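Local atomic coordinates of peptidase, M20/M25/M40 family (Staphylococcus aureus, PDB entry 4EWT), a protein that probably hydrolyses the amide bond of N-acylated amino acids, as an M20-family amidohydrolase that binds two manganese ions. Residues Ala74-Phe79 / Val131-Pro136; Lys38-Phe43 / Tyr111-Ala116; Tyr214-Leu219 / Val235-Phe240. All blocks are in the same frame, centred on the assembly; numbering follows the deposited sequence.

All three contacts are buried, but they lie in different parts of the chain and differ in chemistry. Contacts 1 and 2 are neighbours, with centres 10 Å apart, and share a layered core: Ile75, Val132 and His134 of contact 1 pack against Met112, Leu113 and Ile40 of contact 2. Contact 1 is a strand pair joined by backbone and side-chain hydrogen bonds, close to the manganese site; contact 2 is apolar helix packing above one face of those strands. Contact 3 lies on the opposite side of the chain's centre, about 37 Å from contact 1 between centres. There a helix packs on an antiparallel sheet through aliphatic and aromatic groups, beside an interface between subunits.

Contact 1: residues Ala74-Phe79 / Val131-Pro136; sequences AIRADF and VVIHQP
Arg76 and Gln135 meet on one face of a parallel strand pair, where two nitrogens grip one oxygen: Gln135 OE1 is 3.1 Å from Arg76 NE and 3.0 Å from Arg76 NH2. That oxygen lies in the guanidinium plane, yet both donors reach it from above the same face of the amide, the planes being 61° apart. A bend at chi2 (-88°) swings the guanidinium toward the neighbouring strand. Arg76 NH2 also forms salt bridges with Asp334 and Glu333. Tyr338 bonds Gln135 OE1, and Gln135 NE2 bonds Asp334 and Pro136 O, so both ends of the buried amide have partners. The backbone ladder is regular, as in Ala77 N to Ile133 O at 2.8 Å, nearly straight at 177°. Beyond it Pro136 CA stands over one face of the Phe79 ring, near the rim, and Phe79 CZ is 3.6 Å from Pro136 CB. Asp78, hydrogen-bonded to His108, lies about 4 Å from a manganese ion, consistent with a second-shell place. Strands 72-78 and 129-135, linked through helix 105-120, form a beta-alpha-beta crossover, flanked by strands 159-166 and 60-65; helix 144-150 covers the Ile133 and Gln135 face, helices 105-120 and 34-43 the other.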
ATOM      1  N   ALA A  74     -42.401  22.748 -17.279  1.00 34.11           N
ATOM      2  CA  ALA A  74     -41.740  23.476 -16.214  1.00 31.98           C
ATOM      3  C   ALA A  74     -40.374  23.938 -16.687  1.00 30.24           C
ATOM      4  O   ALA A  74     -39.646  23.195 -17.353  1.00 30.20           O
ATOM      5  CB  ALA A  74     -41.626  22.633 -14.963  1.00 32.01           C
ATOM      6  N   ILE A  75     -40.042  25.181 -16.360  1.00 28.68           N
ATOM      7  CA  ILE A  75     -38.717  25.726 -16.646  1.00 27.46           C
ATOM      8  C   ILE A  75     -38.094  26.208 -15.335  1.00 26.68           C
ATOM      9  O   ILE A  75     -38.755  26.847 -14.525  1.00 26.92           O
ATOM     10  CB  ILE A  75     -38.765  26.826 -17.741  1.00 27.30           C
ATOM     11  CG1 ILE A  75     -39.735  27.948 -17.360  1.00 26.73           C
ATOM     12  CG2 ILE A  75     -39.188  26.203 -19.084  1.00 29.03           C
ATOM     13  CD1 ILE A  75     -39.772  29.089 -18.355  1.00 27.14           C
ATOM     14  N   ARG A  76     -36.832  25.866 -15.116  1.00 26.15           N
ATOM     15  CA  ARG A  76     -36.247  25.975 -13.784  1.00 26.27           C
ATOM     16  C   ARG A  76     -35.049  26.930 -13.731  1.00 26.07           C
ATOM     17  O   ARG A  76     -34.169  26.881 -14.588  1.00 25.26           O
ATOM     18  CB  ARG A  76     -35.874  24.573 -13.286  1.00 26.44           C
ATOM     19  CG  ARG A  76     -35.276  24.507 -11.903  1.00 26.97           C
ATOM     20  CD  ARG A  76     -33.766  24.688 -11.930  1.00 25.94           C
ATOM     21  NE  ARG A  76     -33.181  24.066 -10.753  1.00 27.24           N
ATOM     22  CZ  ARG A  76     -31.908  23.701 -10.631  1.00 25.97           C
ATOM     23  NH1 ARG A  76     -31.030  23.909 -11.616  1.00 24.40           N
ATOM     24  NH2 ARG A  76     -31.526  23.119  -9.511  1.00 25.72           N
ATOM     25  N   ALA A  77     -35.053  27.807 -12.725  1.00 26.89           N
ATOM     26  CA  ALA A  77     -33.904  28.663 -12.403  1.00 27.58           C
ATOM     27  C   ALA A  77     -33.660  28.649 -10.902  1.00 28.43           C
ATOM     28  O   ALA A  77     -34.583  28.858 -10.121  1.00 29.38           O
ATOM     29  CB  ALA A  77     -34.143  30.102 -12.878  1.00 27.41           C
ATOM     30  N   ASP A  78     -32.415  28.409 -10.501  1.00 28.89           N
ATOM     31  CA  ASP A  78     -32.038  28.447  -9.081  1.00 30.61           C
ATOM     32  C   ASP A  78     -31.496  29.822  -8.683  1.00 31.32           C
ATOM     33  O   ASP A  78     -31.065  30.597  -9.550  1.00 31.28           O
ATOM     34  CB  ASP A  78     -31.064  27.310  -8.706  1.00 30.59           C
ATOM     35  CG  ASP A  78     -30.002  27.047  -9.773  1.00 31.43           C
ATOM     36  OD1 ASP A  78     -29.902  27.797 -10.773  1.00 33.58           O
ATOM     37  OD2 ASP A  78     -29.248  26.073  -9.604  1.00 32.92           O
ATOM     38  N   PHE A  79     -31.557  30.138  -7.389  1.00 32.43           N
ATOM     39  CA  PHE A  79     -31.187  31.485  -6.938  1.00 33.71           C
ATOM     40  C   PHE A  79     -30.332  31.620  -5.671  1.00 35.59           C
ATOM     41  O   PHE A  79     -30.085  32.746  -5.217  1.00 37.08           O
ATOM     42  CB  PHE A  79     -32.408  32.412  -6.868  1.00 34.16           C
ATOM     43  CG  PHE A  79     -33.459  32.004  -5.864  1.00 35.04           C
ATOM     44  CD1 PHE A  79     -33.373  32.416  -4.533  1.00 37.02           C
ATOM     45  CD2 PHE A  79     -34.574  31.271  -6.265  1.00 33.50           C
ATOM     46  CE1 PHE A  79     -34.368  32.077  -3.614  1.00 38.04           C
ATOM     47  CE2 PHE A  79     -35.578  30.929  -5.352  1.00 35.09           C
ATOM     48  CZ  PHE A  79     -35.475  31.332  -4.023  1.00 37.47           C
ATOM     49  N   VAL A 131     -44.861  26.343 -16.082  1.00 35.41           N
ATOM     50  CA  VAL A 131     -44.571  26.417 -14.663  1.00 35.12           C
ATOM     51  C   VAL A 131     -43.123  26.881 -14.524  1.00 33.16           C
ATOM     52  O   VAL A 131     -42.195  26.131 -14.795  1.00 32.65           O
ATOM     53  CB  VAL A 131     -44.789  25.047 -13.948  1.00 36.39           C
ATOM     54  CG1 VAL A 131     -44.332  25.107 -12.500  1.00 35.59           C
ATOM     55  CG2 VAL A 131     -46.259  24.644 -14.012  1.00 39.96           C
ATOM     56  N   VAL A 132     -42.938  28.123 -14.109  1.00 32.55           N
ATOM     57  CA  VAL A 132     -41.613  28.629 -13.835  1.00 31.57           C
ATOM     58  C   VAL A 132     -41.259  28.274 -12.399  1.00 32.40           C
ATOM     59  O   VAL A 132     -42.021  28.577 -11.477  1.00 34.00           O
ATOM     60  CB  VAL A 132     -41.539  30.146 -14.050  1.00 31.44           C
ATOM     61  CG1 VAL A 132     -40.140  30.649 -13.765  1.00 29.78           C
ATOM     62  CG2 VAL A 132     -41.961  30.484 -15.468  1.00 30.95           C
ATOM     63  N   ILE A 133     -40.115  27.611 -12.228  1.00 31.33           N
ATOM     64  CA  ILE A 133     -39.632  27.195 -10.922  1.00 32.18           C
ATOM     65  C   ILE A 133     -38.427  28.046 -10.528  1.00 31.66           C
ATOM     66  O   ILE A 133     -37.361  27.942 -11.136  1.00 31.20           O
ATOM     67  CB  ILE A 133     -39.238  25.684 -10.922  1.00 32.09           C
ATOM     68  CG1 ILE A 133     -40.454  24.805 -11.229  1.00 32.94           C
ATOM     69  CG2 ILE A 133     -38.607  25.271  -9.587  1.00 32.60           C
ATOM     70  CD1 ILE A 133     -40.108  23.342 -11.515  1.00 34.49           C
ATOM     71  N   HIS A 134     -38.607  28.895  -9.521  1.00 32.47           N
ATOM     72  CA  HIS A 134     -37.497  29.629  -8.931  1.00 32.48           C
ATOM     73  C   HIS A 134     -37.065  28.890  -7.666  1.00 33.39           C
ATOM     74  O   HIS A 134     -37.778  28.898  -6.658  1.00 34.88           O
ATOM     75  CB  HIS A 134     -37.896  31.083  -8.629  1.00 33.63           C
ATOM     76  CG  HIS A 134     -38.007  31.948  -9.848  1.00 32.36           C
ATOM     77  ND1 HIS A 134     -39.218  32.361 -10.360  1.00 33.83           N
ATOM     78  CD2 HIS A 134     -37.056  32.485 -10.649  1.00 30.93           C
ATOM     79  CE1 HIS A 134     -39.009  33.121 -11.421  1.00 32.05           C
ATOM     80  NE2 HIS A 134     -37.706  33.206 -11.623  1.00 31.53           N
ATOM     81  N   GLN A 135     -35.903  28.238  -7.737  1.00 32.79           N
ATOM     82  CA  GLN A 135     -35.466  27.288  -6.714  1.00 33.55           C
ATOM     83  C   GLN A 135     -34.351  27.825  -5.818  1.00 34.30           C
ATOM     84  O   GLN A 135     -33.332  28.301  -6.314  1.00 33.12           O
ATOM     85  CB  GLN A 135     -35.011  25.979  -7.375  1.00 32.74           C
ATOM     86  CG  GLN A 135     -34.764  24.821  -6.410  1.00 33.14           C
ATOM     87  CD  GLN A 135     -33.804  23.798  -6.973  1.00 33.19           C
ATOM     88  OE1 GLN A 135     -34.095  23.125  -7.966  1.00 31.84           O
ATOM     89  NE2 GLN A 135     -32.642  23.676  -6.344  1.00 32.73           N
ATOM     90  N   PRO A 136     -34.544  27.749  -4.490  1.00 36.62           N
ATOM     91  CA  PRO A 136     -33.474  28.039  -3.544  1.00 38.20           C
ATOM     92  C   PRO A 136     -32.632  26.791  -3.272  1.00 38.35           C
ATOM     93  O   PRO A 136     -32.942  25.707  -3.778  1.00 37.51           O
ATOM     94  CB  PRO A 136     -34.242  28.406  -2.275  1.00 40.77           C
ATOM     95  CG  PRO A 136     -35.446  27.555  -2.324  1.00 41.03           C
ATOM     96  CD  PRO A 136     -35.818  27.493  -3.794  1.00 38.46           C
TER

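Contact 2: residues Lys38-Phe43 / Tyr111-Ala116; sequences KYIAEF and YMLVLA
Leu113 of helix 105-120 packs against Tyr39, Ile40 and Phe43 of helix 34-43 in an apolar contact between two helices that run nearly the same way, on the face of the central sheet that carries His134. The segment axes come no closer than 11.2 Å and their directions differ by 17°, a spacing bridged by large side chains rather than by close backbones. The Phe43 and Leu113 side chains run past one another in opposite directions. Leu113 CB stands over one face of the ring, 3.8 Å from the Phe43 centroid and 14° off the ring normal, a CH-pi contact. Phe43 reaches across because its CG is anti to the backbone N (chi1 173°), which carries the ring far enough to bring Phe43 CE2 within 3.1 Å of Leu113 O. Leu113 CD2 lies 3.7 Å from Phe43 CD2 and 3.9 Å from Ile40 CG2, the Ile40 and Leu113 side chains crossing at about a right angle; Leu113 CD1 lies 4.2 Å from both Tyr39 CE2 and Phe43 CG. Beneath them, Ile40 and Leu113 both touch His134 of strand 129-135. Helix 13-25 adds Ile19 against Tyr39 and Phe43, Tyr39 stacks on Tyr22, and Lys47 makes a cation-pi contact with Phe43. Side chain meets side chain through carbon, while Phe43 CE2 and CZ also lie against the Leu113 carbonyl oxygen. The pairing is consistent with packing by shape and with largely buried apolar surface, to which the CH-pi contact adds a directional component.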
ATOM      1  N   LYS A  38     -37.978  37.143  -1.730  1.00 51.65           N
ATOM      2  CA  LYS A  38     -38.903  38.278  -1.685  1.00 53.53           C
ATOM      3  C   LYS A  38     -38.817  39.148  -2.936  1.00 51.53           C
ATOM      4  O   LYS A  38     -39.843  39.616  -3.431  1.00 51.58           O
ATOM      5  CB  LYS A  38     -38.684  39.123  -0.429  1.00 57.42           C
ATOM      6  CG  LYS A  38     -39.537  38.689   0.760  1.00 61.36           C
ATOM      7  CD  LYS A  38     -39.201  39.465   2.046  1.00 66.57           C
ATOM      8  CE  LYS A  38     -39.546  40.943   1.935  1.00 68.76           C
ATOM      9  NZ  LYS A  38     -39.612  41.615   3.270  1.00 74.75           N
ATOM     10  N   TYR A  39     -37.601  39.355  -3.440  1.00 49.93           N
ATOM     11  CA  TYR A  39     -37.379  40.118  -4.670  1.00 48.43           C
ATOM     12  C   TYR A  39     -38.025  39.470  -5.908  1.00 45.46           C
ATOM     13  O   TYR A  39     -38.552  40.164  -6.777  1.00 45.17           O
ATOM     14  CB  TYR A  39     -35.880  40.313  -4.900  1.00 47.96           C
ATOM     15  CG  TYR A  39     -35.539  41.025  -6.193  1.00 47.59           C
ATOM     16  CD1 TYR A  39     -35.439  42.414  -6.240  1.00 50.37           C
ATOM     17  CD2 TYR A  39     -35.312  40.309  -7.367  1.00 45.36           C
ATOM     18  CE1 TYR A  39     -35.116  43.071  -7.421  1.00 49.31           C
ATOM     19  CE2 TYR A  39     -34.993  40.957  -8.550  1.00 44.64           C
ATOM     20  CZ  TYR A  39     -34.895  42.334  -8.569  1.00 46.52           C
ATOM     21  OH  TYR A  39     -34.577  42.973  -9.740  1.00 47.39           O
ATOM     22  N   ILE A  40     -37.965  38.142  -5.976  1.00 43.56           N
ATOM     23  CA  ILE A  40     -38.535  37.378  -7.082  1.00 40.99           C
ATOM     24  C   ILE A  40     -40.065  37.449  -7.064  1.00 41.77           C
ATOM     25  O   ILE A  40     -40.684  37.693  -8.103  1.00 41.07           O
ATOM     26  CB  ILE A  40     -38.033  35.896  -7.069  1.00 39.26           C
ATOM     27  CG1 ILE A  40     -36.542  35.832  -7.419  1.00 37.82           C
ATOM     28  CG2 ILE A  40     -38.847  35.025  -8.031  1.00 37.85           C
ATOM     29  CD1 ILE A  40     -35.849  34.540  -6.983  1.00 37.78           C
ATOM     30  N   ALA A  41     -40.669  37.248  -5.893  1.00 43.73           N
ATOM     31  CA  ALA A  41     -42.126  37.384  -5.730  1.00 45.36           C
ATOM     32  C   ALA A  41     -42.591  38.819  -5.999  1.00 46.27           C
ATOM     33  O   ALA A  41     -43.683  39.044  -6.542  1.00 46.40           O
ATOM     34  CB  ALA A  41     -42.559  36.937  -4.338  1.00 47.98           C
ATOM     35  N   GLU A  42     -41.783  39.794  -5.648  1.00 47.05           N
ATOM     36  CA  GLU A  42     -42.122  41.155  -5.938  1.00 47.97           C
ATOM     37  C   GLU A  42     -42.006  41.460  -7.402  1.00 45.07           C
ATOM     38  O   GLU A  42     -42.776  42.244  -7.884  1.00 45.62           O
ATOM     39  CB  GLU A  42     -41.290  42.141  -5.145  1.00 50.50           C
ATOM     40  CG  GLU A  42     -39.875  42.007  -5.424  1.00 51.25           C
ATOM     41  CD  GLU A  42     -39.224  43.181  -6.091  1.00 54.25           C
ATOM     42  OE1 GLU A  42     -38.963  43.096  -7.310  1.00 52.76           O
ATOM     43  OE2 GLU A  42     -38.900  44.157  -5.376  1.00 58.53           O
ATOM     44  N   PHE A  43     -41.056  40.856  -8.106  1.00 42.12           N
ATOM     45  CA  PHE A  43     -40.953  41.086  -9.555  1.00 39.64           C
ATOM     46  C   PHE A  43     -42.268  40.813 -10.292  1.00 38.77           C
ATOM     47  O   PHE A  43     -42.646  41.561 -11.203  1.00 38.28           O
ATOM     48  CB  PHE A  43     -39.809  40.265 -10.169  1.00 37.40           C
ATOM     49  CG  PHE A  43     -39.745  40.335 -11.681  1.00 35.22           C
ATOM     50  CD1 PHE A  43     -38.996  41.323 -12.314  1.00 34.91           C
ATOM     51  CD2 PHE A  43     -40.440  39.412 -12.466  1.00 32.81           C
ATOM     52  CE1 PHE A  43     -38.936  41.391 -13.705  1.00 32.99           C
ATOM     53  CE2 PHE A  43     -40.396  39.476 -13.857  1.00 30.87           C
ATOM     54  CZ  PHE A  43     -39.638  40.464 -14.481  1.00 31.51           C
ATOM     55  N   TYR A 111     -32.527  36.066 -16.362  1.00 29.22           N
ATOM     56  CA  TYR A 111     -33.088  35.780 -17.679  1.00 29.06           C
ATOM     57  C   TYR A 111     -34.482  35.157 -17.546  1.00 28.19           C
ATOM     58  O   TYR A 111     -35.362  35.451 -18.348  1.00 28.16           O
ATOM     59  CB  TYR A 111     -32.157  34.899 -18.528  1.00 28.86           C
ATOM     60  CG  TYR A 111     -32.450  33.415 -18.428  1.00 28.56           C
ATOM     61  CD1 TYR A 111     -33.492  32.833 -19.161  1.00 29.05           C
ATOM     62  CD2 TYR A 111     -31.694  32.594 -17.602  1.00 28.52           C
ATOM     63  CE1 TYR A 111     -33.777  31.471 -19.056  1.00 28.81           C
ATOM     64  CE2 TYR A 111     -31.966  31.227 -17.499  1.00 29.12           C
ATOM     65  CZ  TYR A 111     -33.008  30.677 -18.233  1.00 28.71           C
ATOM     66  OH  TYR A 111     -33.284  29.328 -18.130  1.00 29.73           O
ATOM     67  N   MET A 112     -34.661  34.302 -16.535  1.00 27.52           N
ATOM     68  CA  MET A 112     -35.936  33.632 -16.296  1.00 27.22           C
ATOM     69  C   MET A 112     -37.045  34.613 -15.910  1.00 27.62           C
ATOM     70  O   MET A 112     -38.185  34.472 -16.354  1.00 27.87           O
ATOM     71  CB  MET A 112     -35.791  32.553 -15.218  1.00 26.51           C
ATOM     72  CG  MET A 112     -37.060  31.725 -15.022  1.00 27.40           C
ATOM     73  SD  MET A 112     -37.511  30.765 -16.498  1.00 30.38           S
ATOM     74  CE  MET A 112     -36.327  29.405 -16.335  1.00 26.04           C
ATOM     75  N   LEU A 113     -36.717  35.601 -15.077  1.00 27.76           N
ATOM     76  CA  LEU A 113     -37.714  36.607 -14.702  1.00 27.98           C
ATOM     77  C   LEU A 113     -38.209  37.367 -15.930  1.00 27.99           C
ATOM     78  O   LEU A 113     -39.416  37.556 -16.103  1.00 28.38           O
ATOM     79  CB  LEU A 113     -37.170  37.584 -13.644  1.00 29.12           C
ATOM     80  CG  LEU A 113     -36.910  37.096 -12.215  1.00 28.91           C
ATOM     81  CD1 LEU A 113     -36.179  38.184 -11.461  1.00 30.45           C
ATOM     82  CD2 LEU A 113     -38.188  36.694 -11.468  1.00 28.37           C
ATOM     83  N   VAL A 114     -37.282  37.771 -16.792  1.00 27.52           N
ATOM     84  CA  VAL A 114     -37.626  38.527 -17.997  1.00 28.21           C
ATOM     85  C   VAL A 114     -38.303  37.646 -19.063  1.00 28.01           C
ATOM     86  O   VAL A 114     -39.200  38.101 -19.776  1.00 29.40           O
ATOM     87  CB  VAL A 114     -36.390  39.287 -18.562  1.00 29.31           C
ATOM     88  CG1 VAL A 114     -36.736  40.028 -19.851  1.00 28.80           C
ATOM     89  CG2 VAL A 114     -35.850  40.262 -17.525  1.00 28.60           C
ATOM     90  N   LEU A 115     -37.893  36.387 -19.157  1.00 27.20           N
ATOM     91  CA  LEU A 115     -38.563  35.459 -20.054  1.00 26.95           C
ATOM     92  C   LEU A 115     -39.994  35.184 -19.596  1.00 26.71           C
ATOM     93  O   LEU A 115     -40.903  35.103 -20.419  1.00 27.32           O
ATOM     94  CB  LEU A 115     -37.788  34.152 -20.167  1.00 26.49           C
ATOM     95  CG  LEU A 115     -38.481  33.012 -20.934  1.00 26.17           C
ATOM     96  CD1 LEU A 115     -38.735  33.378 -22.386  1.00 26.59           C
ATOM     97  CD2 LEU A 115     -37.645  31.746 -20.845  1.00 24.89           C
ATOM     98  N   ALA A 116     -40.183  35.026 -18.287  1.00 26.36           N
ATOM     99  CA  ALA A 116     -41.497  34.714 -17.735  1.00 26.84           C
ATOM    100  C   ALA A 116     -42.488  35.854 -17.979  1.00 27.95           C
ATOM    101  O   ALA A 116     -43.621  35.616 -18.405  1.00 28.70           O
ATOM    102  CB  ALA A 116     -41.394  34.392 -16.257  1.00 26.20           C
TER

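Contact 3: residues Tyr214-Leu219 / Val235-Phe240; sequences YFVTAL and VTIGSF
Val216 and Leu219 belong to a layer in which helix 208-226 lies on the antiparallel sheet that includes strand 233-242, and they press onto Val235, Ile237 and Phe240 of that strand. The segment directions differ by 155°, roughly antiparallel, with the axes 10.1 Å apart at closest approach. Leu219 does most of its work with one methyl: Leu219 CD2 sits 3.7 Å from Val235 CG1 and equally, 3.7 Å, from Ile237 CD1, so it bridges two strand residues that project on the same side. Leu219 puts CG opposite its backbone N (chi1 -167°), and chi2 near 65° places CD2 against both. Almost one turn earlier, Val216 CG2 approaches Phe240 in the plane of its ring, 3.8 Å from Phe240 CD1, and lies more loosely, 4.4 Å, from Ile237 CG1. A classic beta bulge, Gly238 and Ser239 opposite Glu256, explains the spacing: the extra residue shifts the alternation, so that Phe240 points toward the helix as Ile237 does. The layout, with helices 208-226 and 264-285 packed on an antiparallel sheet, is consistent with the dimerisation domain of M20 relatives. Helix 264-285 adds Ile274 against Leu219 and Ile270 against Val235. Phe240 also stacks on Phe240 of the second subunit, and the sheet continues across that interface through antiparallel pairing.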
ATOM      1  N   TYR A 214      -3.410   1.996   5.393  1.00 10.93           N
ATOM      2  CA  TYR A 214      -3.572   0.849   4.508  1.00 11.25           C
ATOM      3  C   TYR A 214      -4.925   0.922   3.823  1.00 11.12           C
ATOM      4  O   TYR A 214      -5.007   0.678   2.625  1.00 12.48           O
ATOM      5  CB  TYR A 214      -3.354  -0.508   5.216  1.00 11.57           C
ATOM      6  CG  TYR A 214      -1.885  -0.925   5.264  1.00 15.36           C
ATOM      7  CD1 TYR A 214      -1.280  -1.634   4.203  1.00 17.04           C
ATOM      8  CD2 TYR A 214      -1.085  -0.591   6.365  1.00 17.37           C
ATOM      9  CE1 TYR A 214       0.118  -2.004   4.262  1.00 16.61           C
ATOM     10  CE2 TYR A 214       0.285  -0.958   6.436  1.00 15.69           C
ATOM     11  CZ  TYR A 214       0.882  -1.653   5.398  1.00 15.80           C
ATOM     12  OH  TYR A 214       2.233  -1.988   5.510  1.00 11.81           O
ATOM     13  N   PHE A 215      -5.973   1.285   4.557  1.00  9.93           N
ATOM     14  CA  PHE A 215      -7.264   1.562   3.927  1.00 10.93           C
ATOM     15  C   PHE A 215      -7.234   2.577   2.773  1.00 10.99           C
ATOM     16  O   PHE A 215      -7.884   2.342   1.761  1.00 10.96           O
ATOM     17  CB  PHE A 215      -8.309   2.020   4.952  1.00 10.81           C
ATOM     18  CG  PHE A 215      -9.658   2.317   4.344  1.00 12.59           C
ATOM     19  CD1 PHE A 215     -10.546   1.280   4.042  1.00 12.98           C
ATOM     20  CD2 PHE A 215     -10.042   3.616   4.082  1.00 12.77           C
ATOM     21  CE1 PHE A 215     -11.796   1.538   3.478  1.00 13.84           C
ATOM     22  CE2 PHE A 215     -11.305   3.887   3.526  1.00 14.95           C
ATOM     23  CZ  PHE A 215     -12.178   2.833   3.223  1.00 14.11           C
ATOM     24  N   VAL A 216      -6.511   3.695   2.932  1.00 10.50           N
ATOM     25  CA  VAL A 216      -6.446   4.710   1.872  1.00 10.54           C
ATOM     26  C   VAL A 216      -5.784   4.128   0.618  1.00 10.73           C
ATOM     27  O   VAL A 216      -6.300   4.334  -0.472  1.00 10.27           O
ATOM     28  CB  VAL A 216      -5.780   6.051   2.337  1.00 11.00           C
ATOM     29  CG1 VAL A 216      -5.573   7.008   1.178  1.00 11.33           C
ATOM     30  CG2 VAL A 216      -6.642   6.746   3.439  1.00 10.30           C
ATOM     31  N   THR A 217      -4.681   3.379   0.781  1.00 10.43           N
ATOM     32  CA  THR A 217      -4.008   2.732  -0.332  1.00 10.67           C
ATOM     33  C   THR A 217      -4.884   1.687  -1.034  1.00 10.05           C
ATOM     34  O   THR A 217      -4.936   1.654  -2.266  1.00  9.49           O
ATOM     35  CB  THR A 217      -2.669   2.046   0.094  1.00 12.21           C
ATOM     36  OG1 THR A 217      -2.963   0.971   1.005  1.00 14.29           O
ATOM     37  CG2 THR A 217      -1.722   3.051   0.747  1.00 12.76           C
ATOM     38  N   ALA A 218      -5.565   0.839  -0.259  1.00  9.48           N
ATOM     39  CA  ALA A 218      -6.475  -0.164  -0.823  1.00  9.70           C
ATOM     40  C   ALA A 218      -7.689   0.467  -1.535  1.00 10.02           C
ATOM     41  O   ALA A 218      -8.216  -0.079  -2.510  1.00  9.74           O
ATOM     42  CB  ALA A 218      -6.933  -1.141   0.274  1.00 10.11           C
ATOM     43  N   LEU A 219      -8.153   1.603  -1.025  1.00  9.83           N
ATOM     44  CA  LEU A 219      -9.300   2.290  -1.602  1.00 10.28           C
ATOM     45  C   LEU A 219      -9.098   2.700  -3.077  1.00 10.14           C
ATOM     46  O   LEU A 219     -10.071   2.832  -3.820  1.00 10.14           O
ATOM     47  CB  LEU A 219      -9.615   3.530  -0.785  1.00 10.73           C
ATOM     48  CG  LEU A 219     -10.953   4.236  -1.028  1.00 12.33           C
ATOM     49  CD1 LEU A 219     -12.119   3.334  -0.630  1.00 13.21           C
ATOM     50  CD2 LEU A 219     -10.951   5.490  -0.218  1.00 10.62           C
ATOM     51  N   VAL A 235     -13.395   8.726  -6.005  1.00 14.00           N
ATOM     52  CA  VAL A 235     -13.401   8.463  -4.575  1.00 13.79           C
ATOM     53  C   VAL A 235     -12.275   9.271  -3.987  1.00 14.67           C
ATOM     54  O   VAL A 235     -11.078   8.996  -4.246  1.00 13.12           O
ATOM     55  CB  VAL A 235     -13.259   6.940  -4.254  1.00 13.98           C
ATOM     56  CG1 VAL A 235     -13.276   6.712  -2.762  1.00 13.59           C
ATOM     57  CG2 VAL A 235     -14.403   6.143  -4.908  1.00 13.96           C
ATOM     58  N   THR A 236     -12.656  10.315  -3.251  1.00 15.66           N
ATOM     59  CA  THR A 236     -11.696  11.211  -2.591  1.00 17.07           C
ATOM     60  C   THR A 236     -11.797  11.105  -1.065  1.00 16.74           C
ATOM     61  O   THR A 236     -12.907  11.171  -0.508  1.00 17.34           O
ATOM     62  CB  THR A 236     -11.909  12.676  -3.021  1.00 17.66           C
ATOM     63  OG1 THR A 236     -11.406  12.855  -4.345  1.00 19.53           O
ATOM     64  CG2 THR A 236     -11.147  13.642  -2.099  1.00 19.08           C
ATOM     65  N   ILE A 237     -10.656  10.920  -0.393  1.00 15.89           N
ATOM     66  CA  ILE A 237     -10.595  11.074   1.057  1.00 15.83           C
ATOM     67  C   ILE A 237     -10.087  12.475   1.306  1.00 15.86           C
ATOM     68  O   ILE A 237      -8.898  12.733   1.165  1.00 15.27           O
ATOM     69  CB  ILE A 237      -9.652  10.074   1.772  1.00 15.94           C
ATOM     70  CG1 ILE A 237     -10.086   8.627   1.544  1.00 16.91           C
ATOM     71  CG2 ILE A 237      -9.612  10.367   3.282  1.00 16.47           C
ATOM     72  CD1 ILE A 237     -11.527   8.321   2.016  1.00 16.65           C
ATOM     73  N   GLY A 238     -10.998  13.380   1.665  1.00 14.67           N
ATOM     74  CA  GLY A 238     -10.646  14.754   1.933  1.00 15.03           C
ATOM     75  C   GLY A 238     -10.236  15.034   3.366  1.00 15.65           C
ATOM     76  O   GLY A 238      -9.635  16.072   3.651  1.00 15.65           O
ATOM     77  N   SER A 239     -10.544  14.111   4.275  1.00 15.62           N
ATOM     78  CA  SER A 239     -10.218  14.321   5.689  1.00 15.73           C
ATOM     79  C   SER A 239      -9.723  13.016   6.310  1.00 15.22           C
ATOM     80  O   SER A 239     -10.445  12.019   6.340  1.00 14.42           O
ATOM     81  CB  SER A 239     -11.432  14.865   6.434  1.00 16.09           C
ATOM     82  OG  SER A 239     -11.079  15.314   7.715  1.00 17.18           O
ATOM     83  N   PHE A 240      -8.458  13.011   6.736  1.00 14.27           N
ATOM     84  CA  PHE A 240      -7.906  11.886   7.480  1.00 13.66           C
ATOM     85  C   PHE A 240      -7.539  12.506   8.830  1.00 13.87           C
ATOM     86  O   PHE A 240      -6.467  13.103   8.983  1.00 13.79           O
ATOM     87  CB  PHE A 240      -6.684  11.327   6.729  1.00 12.35           C
ATOM     88  CG  PHE A 240      -6.102  10.030   7.310  1.00 12.72           C
ATOM     89  CD1 PHE A 240      -5.976   8.907   6.519  1.00 14.19           C
ATOM     90  CD2 PHE A 240      -5.623   9.967   8.610  1.00 14.05           C
ATOM     91  CE1 PHE A 240      -5.419   7.717   7.024  1.00 15.85           C
ATOM     92  CE2 PHE A 240      -5.076   8.778   9.136  1.00 15.51           C
ATOM     93  CZ  PHE A 240      -4.971   7.661   8.340  1.00 14.79           C
TER